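Local coordinates for TruD (Uncultured prochloron, PDB 4BS9), which probably acts as an ATP-using YcaO-family heterocyclase that converts residues of a precursor peptide into heterocycles on the way to the cyanobactin trunkamide, at residues A118-I122 with L163-Q169; A157-V161 with I271-M275; E206-C212 with P311-R315. One frame throughout, in Å; residues are numbered along the deposited sequence.

Contact 1: residues A118-I122 with L163-Q169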
ATOM      1  N   ALA A 118     -34.733  -2.465  -9.991  1.00 66.40           N
ATOM      2  CA  ALA A 118     -35.046  -3.075  -8.715  1.00 65.68           C
ATOM      3  C   ALA A 118     -35.927  -2.146  -7.933  1.00 69.88           C
ATOM      4  O   ALA A 118     -37.058  -2.484  -7.604  1.00 81.94           O
ATOM      5  CB  ALA A 118     -33.792  -3.384  -7.942  1.00 64.14           C
ATOM      6  N   GLY A 119     -35.448  -0.959  -7.630  1.00 67.22           N
ATOM      7  CA  GLY A 119     -36.272  -0.068  -6.813  1.00 70.07           C
ATOM      8  C   GLY A 119     -37.394   0.613  -7.570  1.00 70.35           C
ATOM      9  O   GLY A 119     -37.889   0.104  -8.576  1.00 68.98           O
ATOM     10  N   LYS A 120     -37.794   1.771  -7.062  1.00 73.94           N
ATOM     11  CA  LYS A 120     -38.632   2.700  -7.802  1.00 80.80           C
ATOM     12  C   LYS A 120     -37.779   3.870  -8.298  1.00 80.43           C
ATOM     13  O   LYS A 120     -38.296   4.817  -8.871  1.00 79.12           O
ATOM     14  CB  LYS A 120     -39.749   3.230  -6.907  1.00 87.53           C
ATOM     15  CG  LYS A 120     -40.686   2.173  -6.330  1.00 92.60           C
ATOM     16  CD  LYS A 120     -41.557   2.791  -5.236  1.00 99.53           C
ATOM     17  CE  LYS A 120     -42.898   2.084  -5.059  1.00103.72           C
ATOM     18  NZ  LYS A 120     -43.949   3.015  -4.545  1.00105.97           N
ATOM     19  N   GLY A 121     -36.465   3.791  -8.095  1.00 79.73           N
ATOM     20  CA  GLY A 121     -35.592   4.944  -8.271  1.00 78.18           C
ATOM     21  C   GLY A 121     -34.744   4.921  -9.515  1.00 76.03           C
ATOM     22  O   GLY A 121     -33.647   5.450  -9.519  1.00 76.02           O
ATOM     23  N   ILE A 122     -35.246   4.314 -10.580  1.00 77.81           N
ATOM     24  CA  ILE A 122     -34.525   4.296 -11.845  1.00 74.75           C
ATOM     25  C   ILE A 122     -35.489   4.757 -12.931  1.00 76.16           C
ATOM     26  O   ILE A 122     -36.416   4.041 -13.295  1.00 74.52           O
ATOM     27  CB  ILE A 122     -33.953   2.891 -12.143  1.00 72.74           C
ATOM     28  CG1 ILE A 122     -32.886   2.496 -11.108  1.00 70.06           C
ATOM     29  CG2 ILE A 122     -33.344   2.822 -13.539  1.00 73.69           C
ATOM     30  CD1 ILE A 122     -31.570   3.239 -11.217  1.00 69.74           C
ATOM     31  N   LEU A 163     -30.541  -2.707 -12.897  1.00 60.78           N
ATOM     32  CA  LEU A 163     -30.200  -1.350 -12.498  1.00 60.78           C
ATOM     33  C   LEU A 163     -30.923  -1.047 -11.218  1.00 60.73           C
ATOM     34  O   LEU A 163     -32.120  -1.235 -11.138  1.00 59.16           O
ATOM     35  CB  LEU A 163     -30.635  -0.330 -13.555  1.00 61.57           C
ATOM     36  CG  LEU A 163     -30.077  -0.565 -14.953  1.00 62.66           C
ATOM     37  CD1 LEU A 163     -30.520   0.506 -15.921  1.00 66.11           C
ATOM     38  CD2 LEU A 163     -28.565  -0.610 -14.908  1.00 65.40           C
ATOM     39  N   THR A 164     -30.194  -0.579 -10.213  1.00 61.77           N
ATOM     40  CA  THR A 164     -30.811  -0.160  -8.955  1.00 60.10           C
ATOM     41  C   THR A 164     -30.176   1.124  -8.448  1.00 58.53           C
ATOM     42  O   THR A 164     -29.096   1.505  -8.896  1.00 58.80           O
ATOM     43  CB  THR A 164     -30.683  -1.260  -7.885  1.00 59.10           C
ATOM     44  OG1 THR A 164     -31.572  -0.979  -6.817  1.00 62.69           O
ATOM     45  CG2 THR A 164     -29.283  -1.356  -7.321  1.00 60.01           C
ATOM     46  N   ASP A 165     -30.851   1.794  -7.525  1.00 60.22           N
ATOM     47  CA  ASP A 165     -30.257   2.936  -6.817  1.00 62.35           C
ATOM     48  C   ASP A 165     -29.754   2.552  -5.417  1.00 62.72           C
ATOM     49  O   ASP A 165     -29.130   3.369  -4.734  1.00 64.80           O
ATOM     50  CB  ASP A 165     -31.223   4.126  -6.748  1.00 65.99           C
ATOM     51  CG  ASP A 165     -32.366   3.912  -5.773  1.00 68.82           C
ATOM     52  OD1 ASP A 165     -33.012   2.841  -5.836  1.00 71.57           O
ATOM     53  OD2 ASP A 165     -32.634   4.832  -4.962  1.00 73.49           O
ATOM     54  N   ASP A 166     -30.009   1.310  -5.003  1.00 62.72           N
ATOM     55  CA  ASP A 166     -29.490   0.801  -3.737  1.00 64.49           C
ATOM     56  C   ASP A 166     -29.449  -0.724  -3.669  1.00 61.56           C
ATOM     57  O   ASP A 166     -30.393  -1.400  -4.026  1.00 62.74           O
ATOM     58  CB  ASP A 166     -30.309   1.335  -2.577  1.00 69.54           C
ATOM     59  CG  ASP A 166     -29.675   1.038  -1.251  1.00 73.88           C
ATOM     60  OD1 ASP A 166     -28.645   1.678  -0.931  1.00 75.88           O
ATOM     61  OD2 ASP A 166     -30.216   0.166  -0.534  1.00 80.65           O
ATOM     62  N   TYR A 167     -28.342  -1.253  -3.172  1.00 60.71           N
ATOM     63  CA  TYR A 167     -28.096  -2.686  -3.201  1.00 58.15           C
ATOM     64  C   TYR A 167     -28.855  -3.409  -2.113  1.00 58.93           C
ATOM     65  O   TYR A 167     -28.863  -4.634  -2.093  1.00 63.37           O
ATOM     66  CB  TYR A 167     -26.588  -2.957  -3.098  1.00 56.84           C
ATOM     67  CG  TYR A 167     -25.869  -2.953  -4.443  1.00 57.67           C
ATOM     68  CD1 TYR A 167     -26.348  -2.205  -5.516  1.00 58.46           C
ATOM     69  CD2 TYR A 167     -24.709  -3.692  -4.643  1.00 55.86           C
ATOM     70  CE1 TYR A 167     -25.704  -2.199  -6.734  1.00 56.06           C
ATOM     71  CE2 TYR A 167     -24.061  -3.686  -5.868  1.00 53.73           C
ATOM     72  CZ  TYR A 167     -24.566  -2.930  -6.902  1.00 54.09           C
ATOM     73  OH  TYR A 167     -23.968  -2.898  -8.134  1.00 55.51           O
ATOM     74  N   LEU A 168     -29.490  -2.663  -1.209  1.00 59.01           N
ATOM     75  CA  LEU A 168     -30.383  -3.258  -0.202  1.00 59.09           C
ATOM     76  C   LEU A 168     -31.847  -3.045  -0.523  1.00 59.77           C
ATOM     77  O   LEU A 168     -32.714  -3.317   0.303  1.00 60.23           O
ATOM     78  CB  LEU A 168     -30.063  -2.738   1.200  1.00 58.45           C
ATOM     79  CG  LEU A 168     -28.678  -3.155   1.695  1.00 59.27           C
ATOM     80  CD1 LEU A 168     -28.513  -2.883   3.182  1.00 59.15           C
ATOM     81  CD2 LEU A 168     -28.425  -4.631   1.389  1.00 60.43           C
ATOM     82  N   GLN A 169     -32.118  -2.567  -1.730  1.00 58.86           N
ATOM     83  CA  GLN A 169     -33.463  -2.518  -2.231  1.00 59.89           C
ATOM     84  C   GLN A 169     -34.166  -3.855  -1.961  1.00 61.51           C
ATOM     85  O   GLN A 169     -33.674  -4.898  -2.364  1.00 60.26           O
ATOM     86  CB  GLN A 169     -33.423  -2.279  -3.721  1.00 61.18           C
ATOM     87  CG  GLN A 169     -34.751  -1.845  -4.261  1.00 66.11           C
ATOM     88  CD  GLN A 169     -35.111  -0.482  -3.742  1.00 65.95           C
ATOM     89  OE1 GLN A 169     -36.109  -0.328  -3.058  1.00 67.50           O
ATOM     90  NE2 GLN A 169     -34.281   0.513  -4.047  1.00 63.46           N
TER
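Asp166 O is gripped by two residues that themselves reach across to Ala118-Ile122. Thr164 OG1 donates to it at 3.1 Å from above the carbonyl plane, and the backbone N of Gln169, closing the type I turn Asp166-Gln169, comes from the opposite face. Asp166 OD2 takes the backbone N of Leu168 in an Asx turn, while its OD1 pairs with Arg221, and the carboxylate is thereby held at both oxygens. The direct backbone link is Ala118 N to Leu163 O, 3.1 Å. Beside it, CB of Ala118 sits 3.5 Å from Thr164 OG1. Gln169 sends CG away from its own N (chi1 -164°) and then bends at chi2, which lays the amide against the backbone of Gly119, with CD 3.3 Å from Gly119 CA. Cutting Gln169 back to an alanine would probably open a gap beside Gly119 CA, where CG and the amide now lie. Further along, Ile122 rests CD1 on the peptide of Thr164, 3.8 Å from Thr164 C, while its CG2 meets Leu163 CB at 4.2 Å, the two side chains crossing at about a right angle. Leu163 also packs on Ile126, Val127 and Leu130 of helix 124-136. Two strand-to-helix loops thus meet at the C-terminal ends of neighbouring parallel strands, 112-117 and 160-163, as in the parallel part of a Rossmann-like alpha/beta fold.

Contact 2: residues A157-V161 with I271-M275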
ATOM      1  N   ALA A 157     -33.326 -15.204 -21.941  1.00 86.31           N
ATOM      2  CA  ALA A 157     -32.135 -14.371 -21.730  1.00 81.91           C
ATOM      3  C   ALA A 157     -31.094 -15.124 -20.956  1.00 77.66           C
ATOM      4  O   ALA A 157     -31.421 -15.967 -20.135  1.00 83.97           O
ATOM      5  CB  ALA A 157     -32.499 -13.102 -20.971  1.00 80.58           C
ATOM      6  N   GLN A 158     -29.836 -14.806 -21.196  1.00 76.14           N
ATOM      7  CA  GLN A 158     -28.766 -15.449 -20.454  1.00 77.00           C
ATOM      8  C   GLN A 158     -28.042 -14.521 -19.491  1.00 68.99           C
ATOM      9  O   GLN A 158     -27.099 -14.920 -18.810  1.00 62.55           O
ATOM     10  CB  GLN A 158     -27.780 -16.049 -21.418  1.00 82.11           C
ATOM     11  CG  GLN A 158     -26.933 -15.029 -22.126  1.00 83.59           C
ATOM     12  CD  GLN A 158     -25.669 -15.685 -22.579  1.00 90.79           C
ATOM     13  OE1 GLN A 158     -25.681 -16.892 -22.873  1.00 95.30           O
ATOM     14  NE2 GLN A 158     -24.560 -14.929 -22.606  1.00 87.29           N
ATOM     15  N   LEU A 159     -28.474 -13.276 -19.455  1.00 66.41           N
ATOM     16  CA  LEU A 159     -28.029 -12.377 -18.438  1.00 62.85           C
ATOM     17  C   LEU A 159     -29.131 -11.410 -18.185  1.00 64.03           C
ATOM     18  O   LEU A 159     -29.718 -10.874 -19.111  1.00 66.06           O
ATOM     19  CB  LEU A 159     -26.800 -11.617 -18.885  1.00 62.80           C
ATOM     20  CG  LEU A 159     -26.189 -10.721 -17.805  1.00 62.54           C
ATOM     21  CD1 LEU A 159     -25.641 -11.530 -16.633  1.00 63.99           C
ATOM     22  CD2 LEU A 159     -25.092  -9.871 -18.422  1.00 60.24           C
ATOM     23  N   GLN A 160     -29.439 -11.208 -16.921  1.00 66.04           N
ATOM     24  CA  GLN A 160     -30.372 -10.186 -16.561  1.00 64.78           C
ATOM     25  C   GLN A 160     -29.523  -9.146 -15.917  1.00 61.69           C
ATOM     26  O   GLN A 160     -28.776  -9.442 -14.998  1.00 60.69           O
ATOM     27  CB  GLN A 160     -31.406 -10.702 -15.580  1.00 67.79           C
ATOM     28  CG  GLN A 160     -32.643  -9.820 -15.527  1.00 71.11           C
ATOM     29  CD  GLN A 160     -33.459  -9.933 -14.245  1.00 73.55           C
ATOM     30  OE1 GLN A 160     -34.394  -9.165 -14.050  1.00 83.53           O
ATOM     31  NE2 GLN A 160     -33.139 -10.889 -13.384  1.00 71.41           N
ATOM     32  N   VAL A 161     -29.617  -7.929 -16.427  1.00 62.55           N
ATOM     33  CA  VAL A 161     -28.942  -6.788 -15.843  1.00 58.82           C
ATOM     34  C   VAL A 161     -29.954  -6.036 -15.031  1.00 57.85           C
ATOM     35  O   VAL A 161     -31.040  -5.747 -15.514  1.00 54.71           O
ATOM     36  CB  VAL A 161     -28.399  -5.854 -16.913  1.00 59.72           C
ATOM     37  CG1 VAL A 161     -27.720  -4.657 -16.277  1.00 60.67           C
ATOM     38  CG2 VAL A 161     -27.420  -6.611 -17.790  1.00 59.75           C
ATOM     39  N   ILE A 271     -20.209  -6.121 -19.344  1.00 53.74           N
ATOM     40  CA  ILE A 271     -21.147  -7.139 -19.805  1.00 56.10           C
ATOM     41  C   ILE A 271     -20.583  -7.877 -21.018  1.00 58.73           C
ATOM     42  O   ILE A 271     -20.576  -9.100 -21.054  1.00 61.88           O
ATOM     43  CB  ILE A 271     -22.493  -6.493 -20.185  1.00 56.46           C
ATOM     44  CG1 ILE A 271     -23.213  -6.020 -18.930  1.00 55.78           C
ATOM     45  CG2 ILE A 271     -23.394  -7.455 -20.928  1.00 57.68           C
ATOM     46  CD1 ILE A 271     -24.051  -4.790 -19.175  1.00 58.75           C
ATOM     47  N   ALA A 272     -20.106  -7.116 -21.997  1.00 58.32           N
ATOM     48  CA  ALA A 272     -19.468  -7.671 -23.171  1.00 58.04           C
ATOM     49  C   ALA A 272     -18.413  -8.677 -22.765  1.00 59.38           C
ATOM     50  O   ALA A 272     -18.461  -9.838 -23.183  1.00 60.26           O
ATOM     51  CB  ALA A 272     -18.842  -6.560 -24.001  1.00 59.33           C
ATOM     52  N   LYS A 273     -17.465  -8.227 -21.945  1.00 61.53           N
ATOM     53  CA  LYS A 273     -16.360  -9.078 -21.472  1.00 61.85           C
ATOM     54  C   LYS A 273     -16.866 -10.388 -20.895  1.00 61.89           C
ATOM     55  O   LYS A 273     -16.344 -11.449 -21.243  1.00 63.77           O
ATOM     56  CB  LYS A 273     -15.590  -8.400 -20.357  1.00 62.14           C
ATOM     57  CG  LYS A 273     -14.717  -7.234 -20.734  1.00 62.13           C
ATOM     58  CD  LYS A 273     -13.915  -6.903 -19.495  1.00 63.43           C
ATOM     59  CE  LYS A 273     -13.215  -5.579 -19.608  1.00 67.23           C
ATOM     60  NZ  LYS A 273     -12.668  -5.192 -18.286  1.00 69.33           N
ATOM     61  N   TRP A 274     -17.872 -10.310 -20.012  1.00 58.00           N
ATOM     62  CA  TRP A 274     -18.447 -11.511 -19.395  1.00 59.40           C
ATOM     63  C   TRP A 274     -19.118 -12.468 -20.376  1.00 61.85           C
ATOM     64  O   TRP A 274     -19.125 -13.672 -20.170  1.00 62.87           O
ATOM     65  CB  TRP A 274     -19.462 -11.172 -18.321  1.00 58.35           C
ATOM     66  CG  TRP A 274     -19.882 -12.406 -17.580  1.00 60.53           C
ATOM     67  CD1 TRP A 274     -19.186 -13.040 -16.590  1.00 60.49           C
ATOM     68  CD2 TRP A 274     -21.075 -13.172 -17.784  1.00 60.91           C
ATOM     69  NE1 TRP A 274     -19.876 -14.148 -16.162  1.00 60.71           N
ATOM     70  CE2 TRP A 274     -21.038 -14.253 -16.882  1.00 62.32           C
ATOM     71  CE3 TRP A 274     -22.178 -13.038 -18.627  1.00 63.22           C
ATOM     72  CZ2 TRP A 274     -22.069 -15.202 -16.802  1.00 63.97           C
ATOM     73  CZ3 TRP A 274     -23.200 -13.985 -18.551  1.00 63.93           C
ATOM     74  CH2 TRP A 274     -23.135 -15.050 -17.645  1.00 63.95           C
ATOM     75  N   MET A 275     -19.693 -11.939 -21.438  1.00 64.96           N
ATOM     76  CA  MET A 275     -20.368 -12.789 -22.404  1.00 70.34           C
ATOM     77  C   MET A 275     -19.394 -13.492 -23.303  1.00 72.78           C
ATOM     78  O   MET A 275     -19.655 -14.614 -23.728  1.00 81.10           O
ATOM     79  CB  MET A 275     -21.343 -11.980 -23.225  1.00 72.09           C
ATOM     80  CG  MET A 275     -22.453 -11.463 -22.342  1.00 74.23           C
ATOM     81  SD  MET A 275     -23.932 -11.337 -23.288  1.00 82.34           S
ATOM     82  CE  MET A 275     -23.580  -9.765 -24.044  1.00 78.39           C
TER
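Ile271, the first residue of 271-275 in the middle of helix 257-283, meets two residues of Ala157-Val161. Its CG2 lies 3.9 Å from Leu159 CD2, and its CD1 reaches Val161 CG2 at 4.1 Å, so one isoleucine touches both Leu159, just before the strand, and Val161 on it. Lys273 leaves the helix in another direction, toward Glu270 and toward Gln302 of the second subunit. Trp274 follows about one turn after Ile271. With CG anti to its backbone N (chi1 -172°), the indole extends toward Gln158 and Leu159 and presents the six-membered ring: CZ3 is 4.0 Å from Leu159 CD1, and Gln158 O comes up near the ring plane, at the edge, also 4.0 Å from Trp274 CZ3. Leu159 is therefore shared, one methyl for Ile271 and the other for Trp274, and both Leu159 and Trp274 also touch Leu201 of strand 195-202. Met275 lies against the Gln158 side chain. This is helix 257-283 packed on a face of the mixed sheet, next to helix 124-136. No hydrogen bond spans the two segments, which implies that they are probably held together mainly by apolar side-chain packing.

Contact 3: residues E206-C212 with P311-R315. With ZN (zinc ion), chain B.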
ATOM      1  N   GLU A 206     -22.112 -20.793  -8.851  1.00 67.82           N
ATOM      2  CA  GLU A 206     -20.702 -20.525  -8.697  1.00 69.52           C
ATOM      3  C   GLU A 206     -20.387 -19.404  -7.719  1.00 69.18           C
ATOM      4  O   GLU A 206     -19.505 -19.556  -6.882  1.00 72.41           O
ATOM      5  CB  GLU A 206     -20.127 -20.181 -10.065  1.00 71.40           C
ATOM      6  CG  GLU A 206     -20.481 -21.194 -11.148  1.00 74.89           C
ATOM      7  CD  GLU A 206     -19.883 -20.840 -12.503  1.00 78.82           C
ATOM      8  OE1 GLU A 206     -18.768 -20.277 -12.538  1.00 80.94           O
ATOM      9  OE2 GLU A 206     -20.527 -21.116 -13.540  1.00 82.33           O
ATOM     10  N   THR A 207     -21.099 -18.287  -7.818  1.00 65.96           N
ATOM     11  CA  THR A 207     -20.855 -17.145  -6.946  1.00 62.93           C
ATOM     12  C   THR A 207     -21.738 -17.184  -5.705  1.00 62.48           C
ATOM     13  O   THR A 207     -22.467 -18.152  -5.477  1.00 64.68           O
ATOM     14  CB  THR A 207     -21.196 -15.845  -7.666  1.00 63.78           C
ATOM     15  OG1 THR A 207     -22.617 -15.784  -7.868  1.00 61.71           O
ATOM     16  CG2 THR A 207     -20.457 -15.745  -8.994  1.00 63.44           C
ATOM     17  N   GLY A 208     -21.663 -16.120  -4.906  1.00 61.94           N
ATOM     18  CA  GLY A 208     -22.618 -15.870  -3.829  1.00 61.04           C
ATOM     19  C   GLY A 208     -23.950 -15.437  -4.387  1.00 61.07           C
ATOM     20  O   GLY A 208     -24.060 -15.119  -5.577  1.00 59.08           O
ATOM     21  N   CYS A 209     -24.984 -15.450  -3.551  1.00 61.63           N
ATOM     22  CA  CYS A 209     -26.248 -14.873  -3.989  1.00 59.57           C
ATOM     23  C   CYS A 209     -26.282 -13.431  -3.473  1.00 56.81           C
ATOM     24  O   CYS A 209     -25.363 -12.994  -2.771  1.00 54.29           O
ATOM     25  CB  CYS A 209     -27.421 -15.717  -3.501  1.00 60.36           C
ATOM     26  SG  CYS A 209     -27.816 -15.414  -1.795  1.00 64.29           S
ATOM     27  N   TRP A 210     -27.331 -12.697  -3.823  1.00 55.37           N
ATOM     28  CA  TRP A 210     -27.502 -11.329  -3.338  1.00 55.84           C
ATOM     29  C   TRP A 210     -27.608 -11.244  -1.824  1.00 57.76           C
ATOM     30  O   TRP A 210     -27.129 -10.283  -1.209  1.00 58.62           O
ATOM     31  CB  TRP A 210     -28.752 -10.709  -3.930  1.00 56.61           C
ATOM     32  CG  TRP A 210     -29.140  -9.464  -3.240  1.00 55.72           C
ATOM     33  CD1 TRP A 210     -28.670  -8.212  -3.489  1.00 54.93           C
ATOM     34  CD2 TRP A 210     -30.072  -9.344  -2.166  1.00 56.71           C
ATOM     35  NE1 TRP A 210     -29.258  -7.317  -2.641  1.00 57.12           N
ATOM     36  CE2 TRP A 210     -30.126  -7.989  -1.817  1.00 57.31           C
ATOM     37  CE3 TRP A 210     -30.866 -10.255  -1.461  1.00 57.41           C
ATOM     38  CZ2 TRP A 210     -30.945  -7.521  -0.802  1.00 56.94           C
ATOM     39  CZ3 TRP A 210     -31.674  -9.791  -0.455  1.00 56.85           C
ATOM     40  CH2 TRP A 210     -31.710  -8.440  -0.133  1.00 57.04           C
ATOM     41  N   HIS A 211     -28.277 -12.230  -1.236  1.00 58.28           N
ATOM     42  CA  HIS A 211     -28.334 -12.390   0.223  1.00 58.60           C
ATOM     43  C   HIS A 211     -26.959 -12.634   0.888  1.00 60.93           C
ATOM     44  O   HIS A 211     -26.750 -12.270   2.064  1.00 64.83           O
ATOM     45  CB  HIS A 211     -29.334 -13.487   0.599  1.00 57.47           C
ATOM     46  CG  HIS A 211     -29.666 -13.521   2.049  1.00 59.47           C
ATOM     47  ND1 HIS A 211     -30.351 -14.564   2.626  1.00 59.96           N
ATOM     48  CD2 HIS A 211     -29.358 -12.664   3.058  1.00 58.98           C
ATOM     49  CE1 HIS A 211     -30.460 -14.346   3.927  1.00 60.69           C
ATOM     50  NE2 HIS A 211     -29.873 -13.196   4.211  1.00 59.44           N
ATOM     51  N   CYS A 212     -26.009 -13.211   0.158  1.00 60.42           N
ATOM     52  CA  CYS A 212     -24.641 -13.304   0.690  1.00 61.51           C
ATOM     53  C   CYS A 212     -24.093 -11.904   0.901  1.00 59.20           C
ATOM     54  O   CYS A 212     -23.496 -11.577   1.941  1.00 56.52           O
ATOM     55  CB  CYS A 212     -23.736 -14.110  -0.247  1.00 62.68           C
ATOM     56  SG  CYS A 212     -24.176 -15.864  -0.324  1.00 64.02           S
ATOM     57  N   PRO A 311     -14.653  -7.904  -3.068  1.00 60.55           N
ATOM     58  CA  PRO A 311     -14.933  -9.258  -3.530  1.00 59.55           C
ATOM     59  C   PRO A 311     -16.080  -9.890  -2.769  1.00 59.52           C
ATOM     60  O   PRO A 311     -16.021  -9.935  -1.560  1.00 69.98           O
ATOM     61  CB  PRO A 311     -13.632  -9.987  -3.214  1.00 60.24           C
ATOM     62  CG  PRO A 311     -13.094  -9.297  -2.008  1.00 60.77           C
ATOM     63  CD  PRO A 311     -13.541  -7.867  -2.107  1.00 60.63           C
ATOM     64  N   LEU A 312     -17.096 -10.390  -3.454  1.00 58.54           N
ATOM     65  CA  LEU A 312     -18.209 -11.067  -2.789  1.00 60.57           C
ATOM     66  C   LEU A 312     -17.861 -12.520  -2.400  1.00 63.54           C
ATOM     67  O   LEU A 312     -17.519 -13.307  -3.249  1.00 68.51           O
ATOM     68  CB  LEU A 312     -19.446 -11.059  -3.704  1.00 59.90           C
ATOM     69  CG  LEU A 312     -20.625 -11.920  -3.223  1.00 61.71           C
ATOM     70  CD1 LEU A 312     -21.125 -11.472  -1.857  1.00 60.01           C
ATOM     71  CD2 LEU A 312     -21.757 -11.920  -4.241  1.00 63.10           C
ATOM     72  N   SER A 313     -17.972 -12.866  -1.124  1.00 67.49           N
ATOM     73  CA  SER A 313     -17.767 -14.240  -0.654  1.00 68.30           C
ATOM     74  C   SER A 313     -19.087 -14.960  -0.649  1.00 67.93           C
ATOM     75  O   SER A 313     -20.102 -14.387  -0.237  1.00 68.26           O
ATOM     76  CB  SER A 313     -17.233 -14.257   0.790  1.00 71.77           C
ATOM     77  OG  SER A 313     -15.902 -13.776   0.857  1.00 76.08           O
ATOM     78  N   ARG A 314     -19.072 -16.226  -1.064  1.00 66.96           N
ATOM     79  CA  ARG A 314     -20.277 -17.058  -1.028  1.00 63.98           C
ATOM     80  C   ARG A 314     -20.334 -17.708   0.341  1.00 64.69           C
ATOM     81  O   ARG A 314     -19.443 -18.462   0.714  1.00 66.34           O
ATOM     82  CB  ARG A 314     -20.236 -18.129  -2.109  1.00 63.51           C
ATOM     83  CG  ARG A 314     -21.514 -18.932  -2.211  1.00 64.57           C
ATOM     84  CD  ARG A 314     -21.267 -20.400  -2.486  1.00 68.03           C
ATOM     85  NE  ARG A 314     -22.528 -21.143  -2.603  1.00 68.85           N
ATOM     86  CZ  ARG A 314     -23.009 -21.679  -3.722  1.00 67.49           C
ATOM     87  NH1 ARG A 314     -22.328 -21.581  -4.862  1.00 70.66           N
ATOM     88  NH2 ARG A 314     -24.174 -22.328  -3.693  1.00 63.31           N
ATOM     89  N   ARG A 315     -21.378 -17.401   1.093  1.00 63.85           N
ATOM     90  CA  ARG A 315     -21.447 -17.782   2.497  1.00 62.72           C
ATOM     91  C   ARG A 315     -21.980 -19.194   2.640  1.00 63.12           C
ATOM     92  O   ARG A 315     -23.136 -19.447   2.349  1.00 63.61           O
ATOM     93  CB  ARG A 315     -22.337 -16.800   3.257  1.00 61.64           C
ATOM     94  CG  ARG A 315     -21.711 -15.431   3.425  1.00 60.00           C
ATOM     95  CD  ARG A 315     -22.560 -14.495   4.271  1.00 59.90           C
ATOM     96  NE  ARG A 315     -22.518 -14.794   5.709  1.00 61.37           N
ATOM     97  CZ  ARG A 315     -23.565 -15.179   6.450  1.00 64.18           C
ATOM     98  NH1 ARG A 315     -24.771 -15.320   5.907  1.00 67.70           N
ATOM     99  NH2 ARG A 315     -23.422 -15.420   7.752  1.00 64.68           N
TER
HETATM  100 ZN    ZN B1782     -26.356 -16.806  -0.564  1.00 54.37          ZN
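Gly208 and Arg314 bring their CA atoms to 3.8 Å, the closest CA pair across the contact, where the extended run Leu312-Arg315 passes the turn that leads into helix 210-217. Here lies a four-cysteine zinc site built from two CxxC pairs. Cys209, at the helix N-cap, and Cys212, in the first turn, each place SG 2.4 Å from the zinc ion; Cys318 and Cys321 complete the shell. Cys212 SG also accepts two backbone N-H groups, from Cys209 N at 3.4 Å and, almost straight at 174°, from Arg315 N at 3.5 Å. These would be expected to spread the charge of the metal-bound thiolate and to fix its position, which makes the Arg315 N-H a second-shell contact to the zinc. Farther along Arg315, NE makes a salt bridge to Asp731. Arg314, its CG anti to the backbone N (chi1 -174°), runs its aliphatic part over Gly208, with CG 3.6 Å from Gly208 CA. Leu312 comes from the other end of the run and forks at the helix start: CD2 lies 4.1 Å from Gly208 CA, and CD1 touches Cys212 CB at 4.0 Å.

Overall arrangement
From the N terminus, 118-122 opens contact 1 right after strand 112-117, and 157-161 opens contact 2 before 163-169 closes the first loop, so these two cross, 157-161 and 163-169 being separated by a single residue. Contact 3 opens at 206-212; then 271-275 closes contact 2, and 311-315 closes contact 3, so those two cross as well, while contacts 1 and 3 follow in series. Contact 1 joins the ends of parallel strands, contact 2 lays a long helix on the sheet, and contact 3 ties the loop after edge strand 306-311 to the zinc-binding helix start. Contacts 1 and 3 touch directly, Tyr167 O probably accepting a hydrogen bond from Trp210 NE1.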